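Local coordinates for KLLA0C04147p (Kluyveromyces lactis, PDB 5H2D), which binds ergosterol in its oxysterol-binding (ORD) domain, the part described here, and probably transfers sterols between membranes, at residues L49-M60 with S171-F180; S109-V117 with R323-A334. All coordinates share one frame; numbering follows the deposited sequence.

Interaction 1. Residues L49-M60 with S171-F180; sequences LKSMVGKDMTRM and SKFNGRSFDF. With ERG (ergosterol), chain B; SO4 (sulfate ion), chain C.
M57 and F180 meet in the ergosterol pocket of the oxysterol-binding domain, where the loop 49-60 packs on the tip of the beta hairpin 171-180. M57 SD lies 3.6 Å from ergosterol C16 and makes an oblique Met-aromatic contact with the F180 ring. One face of that ring lies against the sterol at C17. F178 CE2 touches the sterol side chain at C28. The M60 sulfur approaches the edge of the F178 ring, and M60 CE sits 3.6 Å from F173 CB. The F173 ring is held on both faces. F173 CG is anti to the backbone N (chi1 175°), which swings the ring toward the loop. L49 CB makes a CH-pi contact over one face, 4.0 Å from the ring centroid, and G175 N lies over the other. M52 O is at the edge.

Two backbone bonds tie the loop to the strand end: G54 N to F173 O, 2.8 Å, and F173 N to K55 O, 3.2 Å. S171 OG accepts from M57 N over 2.9 Å in a nearly straight bond (167°) and donates weakly to D56 OD2. D56 OD1 takes T58 N, closing an Asx turn, and T58 OG1, from opposite faces of the carboxylate plane. With an alanine here in place of D56, T58 N and T58 OG1 would probably lose this acceptor, the Asx turn would open and S171 OG would lose its weak bond. The polar atoms thus fix the backbone of the loop, while methionine and phenylalanine side chains give the sterol tail an apolar surface.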
loop_
_atom_site.group_PDB
_atom_site.type_symbol
_atom_site.label_atom_id
_atom_site.label_comp_id
_atom_site.label_asym_id
_atom_site.label_seq_id
_atom_site.Cartn_x
_atom_site.Cartn_y
_atom_site.Cartn_z
ATOM N N LEU A 49 23.755 4.709 -10.993
ATOM C CA LEU A 49 23.592 5.645 -9.889
ATOM C C LEU A 49 24.868 6.398 -9.534
ATOM O O LEU A 49 24.781 7.412 -8.840
ATOM C CB LEU A 49 23.078 4.926 -8.642
ATOM C CG LEU A 49 21.696 4.255 -8.725
ATOM C CD1 LEU A 49 21.351 3.604 -7.396
ATOM C CD2 LEU A 49 20.626 5.266 -9.130
ATOM N N LYS A 50 26.041 5.930 -9.971
ATOM C CA LYS A 50 27.277 6.590 -9.553
ATOM C C LYS A 50 27.327 8.044 -10.004
ATOM O O LYS A 50 28.036 8.854 -9.394
ATOM C CB LYS A 50 28.498 5.840 -10.088
ATOM C CG LYS A 50 28.706 5.940 -11.587
ATOM C CD LYS A 50 29.872 5.054 -12.033
ATOM C CE LYS A 50 29.997 5.043 -13.544
ATOM N NZ LYS A 50 31.004 4.062 -14.016
ATOM N N SER A 51 26.619 8.384 -11.077
ATOM C CA SER A 51 26.609 9.737 -11.622
ATOM C C SER A 51 25.473 10.588 -11.061
ATOM O O SER A 51 25.268 11.712 -11.531
ATOM C CB SER A 51 26.520 9.694 -13.154
ATOM O OG SER A 51 25.241 9.267 -13.609
ATOM N N MET A 52 24.744 10.091 -10.063
ATOM C CA MET A 52 23.568 10.792 -9.551
ATOM C C MET A 52 23.529 10.737 -8.034
ATOM O O MET A 52 22.466 10.618 -7.418
ATOM C CB MET A 52 22.288 10.226 -10.166
ATOM C CG MET A 52 22.242 10.420 -11.673
ATOM S SD MET A 52 20.737 9.824 -12.447
ATOM C CE MET A 52 20.843 8.086 -12.019
ATOM N N VAL A 53 24.698 10.841 -7.404
ATOM C CA VAL A 53 24.759 10.760 -5.956
ATOM C C VAL A 53 24.020 11.939 -5.340
ATOM O O VAL A 53 24.095 13.076 -5.826
ATOM C CB VAL A 53 26.224 10.696 -5.494
ATOM C CG1 VAL A 53 26.291 10.541 -3.988
ATOM C CG2 VAL A 53 26.936 9.539 -6.184
ATOM N N GLY A 54 23.283 11.667 -4.263
ATOM C CA GLY A 54 22.510 12.683 -3.582
ATOM C C GLY A 54 21.151 12.989 -4.178
ATOM O O GLY A 54 20.432 13.831 -3.621
ATOM N N LYS A 55 20.764 12.342 -5.278
ATOM C CA LYS A 55 19.493 12.641 -5.922
ATOM C C LYS A 55 18.347 11.824 -5.324
ATOM O O LYS A 55 18.540 10.777 -4.696
ATOM C CB LYS A 55 19.549 12.392 -7.433
ATOM C CG LYS A 55 20.171 13.515 -8.251
ATOM C CD LYS A 55 21.668 13.596 -7.997
ATOM C CE LYS A 55 22.358 14.569 -8.948
ATOM N NZ LYS A 55 23.844 14.389 -8.941
ATOM N N ASP A 56 17.140 12.340 -5.533
ATOM C CA ASP A 56 15.872 11.728 -5.185
ATOM C C ASP A 56 15.447 10.759 -6.289
ATOM O O ASP A 56 15.913 10.836 -7.426
ATOM C CB ASP A 56 14.833 12.837 -4.993
ATOM C CG ASP A 56 13.503 12.329 -4.516
ATOM O OD1 ASP A 56 12.673 11.953 -5.370
ATOM O OD2 ASP A 56 13.269 12.334 -3.285
ATOM N N MET A 57 14.566 9.821 -5.934
ATOM C CA MET A 57 14.043 8.889 -6.930
ATOM C C MET A 57 13.390 9.621 -8.097
ATOM O O MET A 57 13.513 9.197 -9.252
ATOM C CB MET A 57 13.051 7.941 -6.258
ATOM C CG MET A 57 12.032 7.314 -7.169
ATOM S SD MET A 57 11.043 6.140 -6.220
ATOM C CE MET A 57 9.839 7.217 -5.416
ATOM N N THR A 58 12.696 10.725 -7.818
ATOM C CA THR A 58 11.957 11.417 -8.871
ATOM C C THR A 58 12.853 12.277 -9.745
ATOM O O THR A 58 12.503 12.536 -10.901
ATOM C CB THR A 58 10.857 12.297 -8.278
ATOM O OG1 THR A 58 11.455 13.320 -7.469
ATOM C CG2 THR A 58 9.901 11.468 -7.447
ATOM N N ARG A 59 13.988 12.742 -9.222
ATOM C CA ARG A 59 14.915 13.565 -9.991
ATOM C C ARG A 59 15.863 12.748 -10.855
ATOM O O ARG A 59 16.637 13.334 -11.617
ATOM C CB ARG A 59 15.734 14.460 -9.055
ATOM C CG ARG A 59 14.918 15.443 -8.236
ATOM C CD ARG A 59 14.650 16.739 -8.989
ATOM N NE ARG A 59 13.842 16.527 -10.187
ATOM C CZ ARG A 59 12.528 16.314 -10.181
ATOM N NH1 ARG A 59 11.866 16.267 -9.030
ATOM N NH2 ARG A 59 11.879 16.136 -11.328
ATOM N N MET A 60 15.832 11.425 -10.756
ATOM C CA MET A 60 16.731 10.582 -11.523
ATOM C C MET A 60 16.092 10.147 -12.831
ATOM O O MET A 60 14.885 9.903 -12.899
ATOM C CB MET A 60 17.117 9.340 -10.727
ATOM C CG MET A 60 18.059 9.594 -9.578
ATOM S SD MET A 60 18.364 8.037 -8.724
ATOM C CE MET A 60 19.459 8.570 -7.409
ATOM N N SER A 171 12.856 10.040 -0.484
ATOM C CA SER A 171 13.922 9.124 -0.875
ATOM C C SER A 171 15.240 9.859 -1.088
ATOM O O SER A 171 15.275 11.063 -1.369
ATOM C CB SER A 171 13.564 8.360 -2.157
ATOM O OG SER A 171 13.539 9.236 -3.273
ATOM N N LYS A 172 16.330 9.100 -0.993
ATOM C CA LYS A 172 17.662 9.686 -1.102
ATOM C C LYS A 172 18.686 8.598 -1.379
ATOM O O LYS A 172 18.777 7.628 -0.619
ATOM C CB LYS A 172 18.025 10.428 0.185
ATOM C CG LYS A 172 19.439 10.991 0.196
ATOM C CD LYS A 172 19.600 12.078 -0.837
ATOM C CE LYS A 172 20.324 13.280 -0.240
ATOM N NZ LYS A 172 19.582 13.843 0.928
ATOM N N PHE A 173 19.466 8.770 -2.445
ATOM C CA PHE A 173 20.613 7.910 -2.711
ATOM C C PHE A 173 21.856 8.619 -2.184
ATOM O O PHE A 173 22.199 9.696 -2.675
ATOM C CB PHE A 173 20.764 7.604 -4.200
ATOM C CG PHE A 173 22.008 6.827 -4.519
ATOM C CD1 PHE A 173 22.203 5.574 -3.973
ATOM C CD2 PHE A 173 22.992 7.362 -5.340
ATOM C CE1 PHE A 173 23.363 4.843 -4.253
ATOM C CE2 PHE A 173 24.145 6.643 -5.619
ATOM C CZ PHE A 173 24.329 5.390 -5.075
ATOM N N ASN A 174 22.516 8.023 -1.190
ATOM C CA ASN A 174 23.638 8.676 -0.517
ATOM C C ASN A 174 25.004 8.242 -1.046
ATOM O O ASN A 174 26.027 8.529 -0.411
ATOM C CB ASN A 174 23.562 8.448 1.002
ATOM C CG ASN A 174 23.815 7.001 1.420
ATOM O OD1 ASN A 174 24.081 6.131 0.601
ATOM N ND2 ASN A 174 23.760 6.755 2.728
ATOM N N GLY A 175 25.055 7.586 -2.201
ATOM C CA GLY A 175 26.295 7.071 -2.734
ATOM C C GLY A 175 26.603 5.646 -2.336
ATOM O O GLY A 175 27.461 5.011 -2.959
ATOM N N ARG A 176 25.932 5.124 -1.312
ATOM C CA ARG A 176 26.042 3.718 -0.952
ATOM C C ARG A 176 24.697 3.009 -1.010
ATOM O O ARG A 176 24.569 2.011 -1.725
ATOM C CB ARG A 176 26.666 3.564 0.436
ATOM C CG ARG A 176 26.652 2.128 0.913
ATOM C CD ARG A 176 27.782 1.841 1.874
ATOM N NE ARG A 176 27.786 0.444 2.294
ATOM C CZ ARG A 176 28.678 -0.077 3.129
ATOM N NH1 ARG A 176 28.607 -1.361 3.464
ATOM N NH2 ARG A 176 29.641 0.685 3.630
ATOM N N SER A 177 23.691 3.489 -0.276
ATOM C CA SER A 177 22.372 2.871 -0.237
ATOM C C SER A 177 21.314 3.860 -0.713
ATOM O O SER A 177 21.528 5.073 -0.738
ATOM C CB SER A 177 22.028 2.383 1.176
ATOM O OG SER A 177 21.887 3.485 2.056
ATOM N N PHE A 178 20.170 3.325 -1.127
ATOM C CA PHE A 178 19.024 4.133 -1.531
ATOM C C PHE A 178 17.970 3.983 -0.442
ATOM O O PHE A 178 17.486 2.874 -0.202
ATOM C CB PHE A 178 18.489 3.679 -2.889
ATOM C CG PHE A 178 17.965 4.801 -3.763
ATOM C CD1 PHE A 178 17.246 5.863 -3.223
ATOM C CD2 PHE A 178 18.178 4.775 -5.126
ATOM C CE1 PHE A 178 16.757 6.868 -4.051
ATOM C CE2 PHE A 178 17.692 5.763 -5.952
ATOM C CZ PHE A 178 16.987 6.825 -5.411
ATOM N N ASP A 179 17.651 5.084 0.236
ATOM C CA ASP A 179 16.816 5.072 1.429
ATOM C C ASP A 179 15.450 5.664 1.124
ATOM O O ASP A 179 15.344 6.646 0.383
ATOM C CB ASP A 179 17.467 5.879 2.562
ATOM C CG ASP A 179 16.832 5.608 3.919
ATOM O OD1 ASP A 179 16.689 4.429 4.291
ATOM O OD2 ASP A 179 16.464 6.583 4.615
ATOM N N PHE A 180 14.409 5.079 1.722
ATOM C CA PHE A 180 13.023 5.498 1.521
ATOM C C PHE A 180 12.334 5.616 2.868
ATOM O O PHE A 180 12.270 4.641 3.627
ATOM C CB PHE A 180 12.282 4.504 0.616
ATOM C CG PHE A 180 12.931 4.358 -0.714
ATOM C CD1 PHE A 180 13.981 3.465 -0.901
ATOM C CD2 PHE A 180 12.549 5.172 -1.765
ATOM C CE1 PHE A 180 14.620 3.381 -2.138
ATOM C CE2 PHE A 180 13.171 5.093 -2.993
ATOM C CZ PHE A 180 14.207 4.200 -3.185
HETATM C C1 ERG B . 6.751 -0.028 0.390
HETATM C C2 ERG B . 5.338 -0.339 0.876
HETATM C C3 ERG B . 4.591 0.966 0.953
HETATM C C4 ERG B . 4.542 1.633 -0.422
HETATM C C5 ERG B . 5.842 1.759 -1.018
HETATM C C6 ERG B . 6.098 2.842 -1.847
HETATM C C7 ERG B . 7.315 3.010 -2.526
HETATM C C8 ERG B . 8.339 2.066 -2.401
HETATM C C9 ERG B . 8.204 1.063 -1.397
HETATM C C10 ERG B . 6.762 0.678 -0.972
HETATM C C11 ERG B . 9.116 -0.216 -1.628
HETATM C C12 ERG B . 10.501 0.125 -2.188
HETATM C C13 ERG B . 10.308 0.974 -3.461
HETATM C C14 ERG B . 9.651 2.286 -2.975
HETATM C C15 ERG B . 9.742 3.157 -4.211
HETATM C C16 ERG B . 11.120 2.790 -4.833
HETATM C C17 ERG B . 11.609 1.562 -4.016
HETATM C C18 ERG B . 9.506 0.240 -4.559
HETATM C C19 ERG B . 6.213 -0.288 -2.059
HETATM C C20 ERG B . 12.492 0.672 -4.920
HETATM C C21 ERG B . 12.971 -0.615 -4.259
HETATM C C22 ERG B . 13.703 1.521 -5.287
HETATM C C23 ERG B . 13.922 1.958 -6.700
HETATM C C24 ERG B . 15.125 2.838 -7.038
HETATM C C25 ERG B . 15.736 2.341 -8.355
HETATM C C26 ERG B . 16.209 0.897 -8.154
HETATM C C27 ERG B . 16.954 3.173 -8.789
HETATM C C28 ERG B . 14.606 4.257 -7.165
HETATM O O1 ERG B . 3.226 0.748 1.463
HETATM S S SO4 C . 26.890 -2.557 -0.136
HETATM O O1 SO4 C . 26.863 -3.087 -1.492
HETATM O O2 SO4 C . 25.801 -3.152 0.654
HETATM O O3 SO4 C . 28.182 -2.877 0.475
HETATM O O4 SO4 C . 26.768 -1.102 -0.187
#

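Interaction 2. Residues S109-V117 with R323-A334; sequences SYASTVKRV and RPEFPFNLTKFA. With ERG (ergosterol), chain B.
R323 runs extended from CG to NE, with CG anti to its own backbone nitrogen (chi1 -169°), and this delivers its guanidinium to V114 O. R116 instead bends at chi3 (77°), which turns its guanidinium toward L330 and T331. Here the type II beta turn T113-R116 of the oxysterol-binding domain packs against the segment 323-334, a loop that runs into the start of helix 332-337. R323 NH2 donates to V114 O over 2.7 Å, and R323 NH1 adds a weak bond to the same oxygen. R323 NH2 also donates to N329 O at 2.8 Å, so one nitrogen joins both segments. The guanidinium is covered on both faces, by K115 CE over its centre and by T331 CG2 nearer the rim.

N329 ties down the next carbonyl of the turn. Its ND2 donates to K115 O over 2.8 Å at 164°, and the oxygen lies close to the amide plane. R116 CD packs 3.5 Å from N329 O. R116 NH2 is 3.7 Å from L330 CD2, and A334 CB lies a little farther off. The two guanidinium planes of R116 and R323 stand almost perpendicular. The charge of R116 is met outside the segments by salt bridges to E68 and E78, and its NH1 also donates to S112 O. These partners would be expected to offset the nearness of R323.

T331 serves twice. It is the N-cap residue of helix 332-337, and its OG1 accepts a capping bond from A334 N, while its CG2 rests on S112 CB at 3.8 Å. T331 N is buried without a partner. A water in the plane of the R323 guanidinium accepts from R323 NH1 at 2.9 Å and donates to A111 O.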
loop_
_atom_site.group_PDB
_atom_site.type_symbol
_atom_site.label_atom_id
_atom_site.label_comp_id
_atom_site.label_asym_id
_atom_site.label_seq_id
_atom_site.Cartn_x
_atom_site.Cartn_y
_atom_site.Cartn_z
ATOM N N SER A 109 2.572 -6.754 4.076
ATOM C CA SER A 109 2.710 -6.151 2.753
ATOM C C SER A 109 4.159 -5.949 2.324
ATOM O O SER A 109 4.401 -5.351 1.263
ATOM C CB SER A 109 1.963 -4.822 2.703
ATOM O OG SER A 109 2.178 -4.098 3.895
ATOM N N TYR A 110 5.129 -6.472 3.072
ATOM C CA TYR A 110 6.520 -6.270 2.686
ATOM C C TYR A 110 7.125 -7.440 1.921
ATOM O O TYR A 110 8.105 -7.241 1.194
ATOM C CB TYR A 110 7.360 -5.886 3.934
ATOM C CG TYR A 110 6.928 -4.487 4.256
ATOM C CD1 TYR A 110 7.402 -3.416 3.503
ATOM C CD2 TYR A 110 5.911 -4.250 5.170
ATOM C CE1 TYR A 110 6.933 -2.153 3.697
ATOM C CE2 TYR A 110 5.428 -2.977 5.370
ATOM C CZ TYR A 110 5.941 -1.932 4.624
ATOM O OH TYR A 110 5.449 -0.668 4.797
ATOM N N ALA A 111 6.519 -8.626 1.971
ATOM C CA ALA A 111 7.037 -9.724 1.162
ATOM C C ALA A 111 7.040 -9.368 -0.315
ATOM O O ALA A 111 7.953 -9.757 -1.053
ATOM C CB ALA A 111 6.215 -10.989 1.382
ATOM N N SER A 112 6.021 -8.638 -0.767
ATOM C CA SER A 112 5.891 -8.301 -2.178
ATOM C C SER A 112 6.959 -7.331 -2.666
ATOM O O SER A 112 7.081 -7.157 -3.878
ATOM C CB SER A 112 4.511 -7.696 -2.452
ATOM O OG SER A 112 4.335 -6.508 -1.704
ATOM N N THR A 113 7.734 -6.717 -1.769
ATOM C CA THR A 113 8.768 -5.773 -2.206
ATOM C C THR A 113 10.055 -6.471 -2.640
ATOM O O THR A 113 10.860 -5.875 -3.368
ATOM C CB THR A 113 9.086 -4.745 -1.102
ATOM O OG1 THR A 113 9.721 -5.372 0.023
ATOM C CG2 THR A 113 7.824 -4.037 -0.631
ATOM N N VAL A 114 10.252 -7.723 -2.239
ATOM C CA VAL A 114 11.474 -8.433 -2.595
ATOM C C VAL A 114 11.535 -8.653 -4.103
ATOM O O VAL A 114 10.513 -8.874 -4.767
ATOM C CB VAL A 114 11.537 -9.763 -1.827
ATOM C CG1 VAL A 114 12.793 -10.525 -2.193
ATOM C CG2 VAL A 114 11.505 -9.485 -0.336
ATOM N N LYS A 115 12.749 -8.598 -4.650
ATOM C CA LYS A 115 13.054 -8.892 -6.052
ATOM C C LYS A 115 12.474 -7.878 -7.029
ATOM O O LYS A 115 12.445 -8.143 -8.234
ATOM C CB LYS A 115 12.583 -10.296 -6.458
ATOM C CG LYS A 115 13.371 -11.410 -5.771
ATOM C CD LYS A 115 13.148 -12.743 -6.467
ATOM C CE LYS A 115 11.751 -13.291 -6.210
ATOM N NZ LYS A 115 11.619 -14.014 -4.902
ATOM N N ARG A 116 12.015 -6.724 -6.558
ATOM C CA ARG A 116 11.547 -5.657 -7.441
ATOM C C ARG A 116 12.382 -4.404 -7.184
ATOM O O ARG A 116 11.928 -3.425 -6.595
ATOM C CB ARG A 116 10.039 -5.421 -7.238
ATOM C CG ARG A 116 9.205 -6.590 -7.758
ATOM C CD ARG A 116 7.877 -6.649 -7.030
ATOM N NE ARG A 116 6.975 -5.623 -7.533
ATOM C CZ ARG A 116 5.742 -5.448 -7.081
ATOM N NH1 ARG A 116 5.272 -6.226 -6.097
ATOM N NH2 ARG A 116 4.980 -4.498 -7.616
ATOM N N VAL A 117 13.630 -4.442 -7.645
ATOM C CA VAL A 117 14.546 -3.309 -7.488
ATOM C C VAL A 117 14.314 -2.419 -8.707
ATOM O O VAL A 117 15.009 -2.504 -9.730
ATOM C CB VAL A 117 15.999 -3.766 -7.342
ATOM C CG1 VAL A 117 16.938 -2.572 -7.205
ATOM C CG2 VAL A 117 16.146 -4.664 -6.112
ATOM N N ARG A 323 4.518 -17.401 -5.433
ATOM C CA ARG A 323 4.928 -16.310 -6.311
ATOM C C ARG A 323 5.480 -16.896 -7.600
ATOM O O ARG A 323 6.674 -17.209 -7.697
ATOM C CB ARG A 323 5.954 -15.421 -5.623
ATOM C CG ARG A 323 6.236 -14.143 -6.348
ATOM C CD ARG A 323 6.859 -13.150 -5.388
ATOM N NE ARG A 323 7.504 -12.082 -6.123
ATOM C CZ ARG A 323 8.153 -11.063 -5.566
ATOM N NH1 ARG A 323 8.243 -10.941 -4.243
ATOM N NH2 ARG A 323 8.702 -10.157 -6.348
ATOM N N PRO A 324 4.631 -17.068 -8.611
ATOM C CA PRO A 324 5.128 -17.508 -9.916
ATOM C C PRO A 324 6.037 -16.454 -10.520
ATOM O O PRO A 324 6.051 -15.292 -10.102
ATOM C CB PRO A 324 3.852 -17.684 -10.752
ATOM C CG PRO A 324 2.711 -17.657 -9.772
ATOM C CD PRO A 324 3.180 -16.827 -8.612
ATOM N N GLU A 325 6.807 -16.881 -11.519
ATOM C CA GLU A 325 7.609 -15.955 -12.305
ATOM C C GLU A 325 6.712 -15.153 -13.233
ATOM O O GLU A 325 5.909 -15.716 -13.981
ATOM C CB GLU A 325 8.654 -16.715 -13.118
ATOM C CG GLU A 325 9.685 -17.407 -12.273
ATOM C CD GLU A 325 10.593 -16.442 -11.531
ATOM O OE1 GLU A 325 10.306 -15.224 -11.525
ATOM O OE2 GLU A 325 11.601 -16.906 -10.955
ATOM N N PHE A 326 6.839 -13.837 -13.174
ATOM C CA PHE A 326 6.140 -12.927 -14.066
ATOM C C PHE A 326 7.156 -11.912 -14.584
ATOM O O PHE A 326 8.153 -11.639 -13.924
ATOM C CB PHE A 326 5.008 -12.159 -13.366
ATOM C CG PHE A 326 3.795 -12.983 -13.069
ATOM C CD1 PHE A 326 2.964 -13.405 -14.091
ATOM C CD2 PHE A 326 3.462 -13.295 -11.770
ATOM C CE1 PHE A 326 1.831 -14.154 -13.814
ATOM C CE2 PHE A 326 2.340 -14.032 -11.485
ATOM C CZ PHE A 326 1.522 -14.469 -12.507
ATOM N N PRO A 327 6.889 -11.327 -15.745
ATOM C CA PRO A 327 7.691 -10.167 -16.155
ATOM C C PRO A 327 7.718 -9.140 -15.031
ATOM O O PRO A 327 6.736 -8.959 -14.307
ATOM C CB PRO A 327 6.946 -9.642 -17.389
ATOM C CG PRO A 327 6.156 -10.835 -17.894
ATOM C CD PRO A 327 5.773 -11.600 -16.661
ATOM N N PHE A 328 8.865 -8.487 -14.864
ATOM C CA PHE A 328 9.074 -7.455 -13.851
ATOM C C PHE A 328 8.984 -8.018 -12.439
ATOM O O PHE A 328 8.940 -7.247 -11.469
ATOM C CB PHE A 328 8.080 -6.296 -14.015
ATOM C CG PHE A 328 7.895 -5.854 -15.448
ATOM C CD1 PHE A 328 8.824 -5.033 -16.052
ATOM C CD2 PHE A 328 6.791 -6.262 -16.176
ATOM C CE1 PHE A 328 8.658 -4.636 -17.359
ATOM C CE2 PHE A 328 6.624 -5.866 -17.493
ATOM C CZ PHE A 328 7.563 -5.051 -18.078
ATOM N N ASN A 329 8.967 -9.346 -12.289
ATOM C CA ASN A 329 8.946 -9.992 -10.979
ATOM C C ASN A 329 7.710 -9.612 -10.177
ATOM O O ASN A 329 7.735 -9.589 -8.943
ATOM C CB ASN A 329 10.222 -9.688 -10.186
ATOM C CG ASN A 329 11.416 -10.452 -10.703
ATOM O OD1 ASN A 329 11.267 -11.395 -11.480
ATOM N ND2 ASN A 329 12.604 -10.069 -10.266
ATOM N N LEU A 330 6.613 -9.317 -10.863
ATOM C CA LEU A 330 5.395 -8.949 -10.161
ATOM C C LEU A 330 4.835 -10.133 -9.386
ATOM O O LEU A 330 5.028 -11.297 -9.754
ATOM C CB LEU A 330 4.344 -8.453 -11.145
ATOM C CG LEU A 330 4.670 -7.188 -11.931
ATOM C CD1 LEU A 330 3.425 -6.753 -12.692
ATOM C CD2 LEU A 330 5.164 -6.065 -11.006
ATOM N N THR A 331 4.131 -9.827 -8.300
ATOM C CA THR A 331 3.340 -10.826 -7.591
ATOM C C THR A 331 2.035 -11.097 -8.337
ATOM O O THR A 331 1.599 -10.316 -9.182
ATOM C CB THR A 331 2.989 -10.358 -6.179
ATOM O OG1 THR A 331 2.215 -9.152 -6.260
ATOM C CG2 THR A 331 4.249 -10.124 -5.334
ATOM N N LYS A 332 1.384 -12.208 -7.982
ATOM C CA LYS A 332 0.047 -12.468 -8.510
ATOM C C LYS A 332 -0.884 -11.299 -8.223
ATOM O O LYS A 332 -1.631 -10.847 -9.101
ATOM C CB LYS A 332 -0.538 -13.744 -7.897
ATOM C CG LYS A 332 0.014 -15.052 -8.422
ATOM C CD LYS A 332 -1.027 -16.176 -8.191
ATOM C CE LYS A 332 -0.511 -17.300 -7.302
ATOM N NZ LYS A 332 -0.346 -16.885 -5.879
ATOM N N PHE A 333 -0.863 -10.804 -6.981
ATOM C CA PHE A 333 -1.753 -9.707 -6.625
ATOM C C PHE A 333 -1.436 -8.470 -7.452
ATOM O O PHE A 333 -2.347 -7.803 -7.956
ATOM C CB PHE A 333 -1.647 -9.395 -5.133
ATOM C CG PHE A 333 -2.628 -8.359 -4.660
ATOM C CD1 PHE A 333 -3.960 -8.691 -4.427
ATOM C CD2 PHE A 333 -2.218 -7.052 -4.413
ATOM C CE1 PHE A 333 -4.855 -7.741 -3.985
ATOM C CE2 PHE A 333 -3.117 -6.103 -3.977
ATOM C CZ PHE A 333 -4.432 -6.445 -3.747
ATOM N N ALA A 334 -0.149 -8.153 -7.612
ATOM C CA ALA A 334 0.203 -6.962 -8.374
ATOM C C ALA A 334 -0.239 -7.078 -9.823
ATOM O O ALA A 334 -0.618 -6.078 -10.432
ATOM C CB ALA A 334 1.710 -6.693 -8.290
HETATM C C1 ERG B . 6.751 -0.028 0.390
HETATM C C2 ERG B . 5.338 -0.339 0.876
HETATM C C3 ERG B . 4.591 0.966 0.953
HETATM C C4 ERG B . 4.542 1.633 -0.422
HETATM C C5 ERG B . 5.842 1.759 -1.018
HETATM C C6 ERG B . 6.098 2.842 -1.847
HETATM C C7 ERG B . 7.315 3.010 -2.526
HETATM C C8 ERG B . 8.339 2.066 -2.401
HETATM C C9 ERG B . 8.204 1.063 -1.397
HETATM C C10 ERG B . 6.762 0.678 -0.972
HETATM C C11 ERG B . 9.116 -0.216 -1.628
HETATM C C12 ERG B . 10.501 0.125 -2.188
HETATM C C13 ERG B . 10.308 0.974 -3.461
HETATM C C14 ERG B . 9.651 2.286 -2.975
HETATM C C15 ERG B . 9.742 3.157 -4.211
HETATM C C16 ERG B . 11.120 2.790 -4.833
HETATM C C17 ERG B . 11.609 1.562 -4.016
HETATM C C18 ERG B . 9.506 0.240 -4.559
HETATM C C19 ERG B . 6.213 -0.288 -2.059
HETATM C C20 ERG B . 12.492 0.672 -4.920
HETATM C C21 ERG B . 12.971 -0.615 -4.259
HETATM C C22 ERG B . 13.703 1.521 -5.287
HETATM C C23 ERG B . 13.922 1.958 -6.700
HETATM C C24 ERG B . 15.125 2.838 -7.038
HETATM C C25 ERG B . 15.736 2.341 -8.355
HETATM C C26 ERG B . 16.209 0.897 -8.154
HETATM C C27 ERG B . 16.954 3.173 -8.789
HETATM C C28 ERG B . 14.606 4.257 -7.165
HETATM O O1 ERG B . 3.226 0.748 1.463
HETATM O O HOH W 1 7.743 -12.831 -2.082
#

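Overall arrangement
Interactions 1 and 2 both touch ergosterol, but they do not touch each other. Their centres are 23 Å apart and their nearest atoms about 8 Å. Interaction 1 meets the sterol at its five-membered ring and its side chain. The segment 109-117 of interaction 2 spans more of the ligand: Y110 CE1 is 3.7 Å from ergosterol C2, and V117 CG1 is 3.7 Å from C26. The segment 323-334 lies behind 109-117 and holds the turn that ends at R116, just before V117. The sterol is hydrogen-bonded to K205 NZ. The segments alternate along the chain; 49-60, 109-117 and 171-180 give residues to the pocket, while 323-334 backs 109-117.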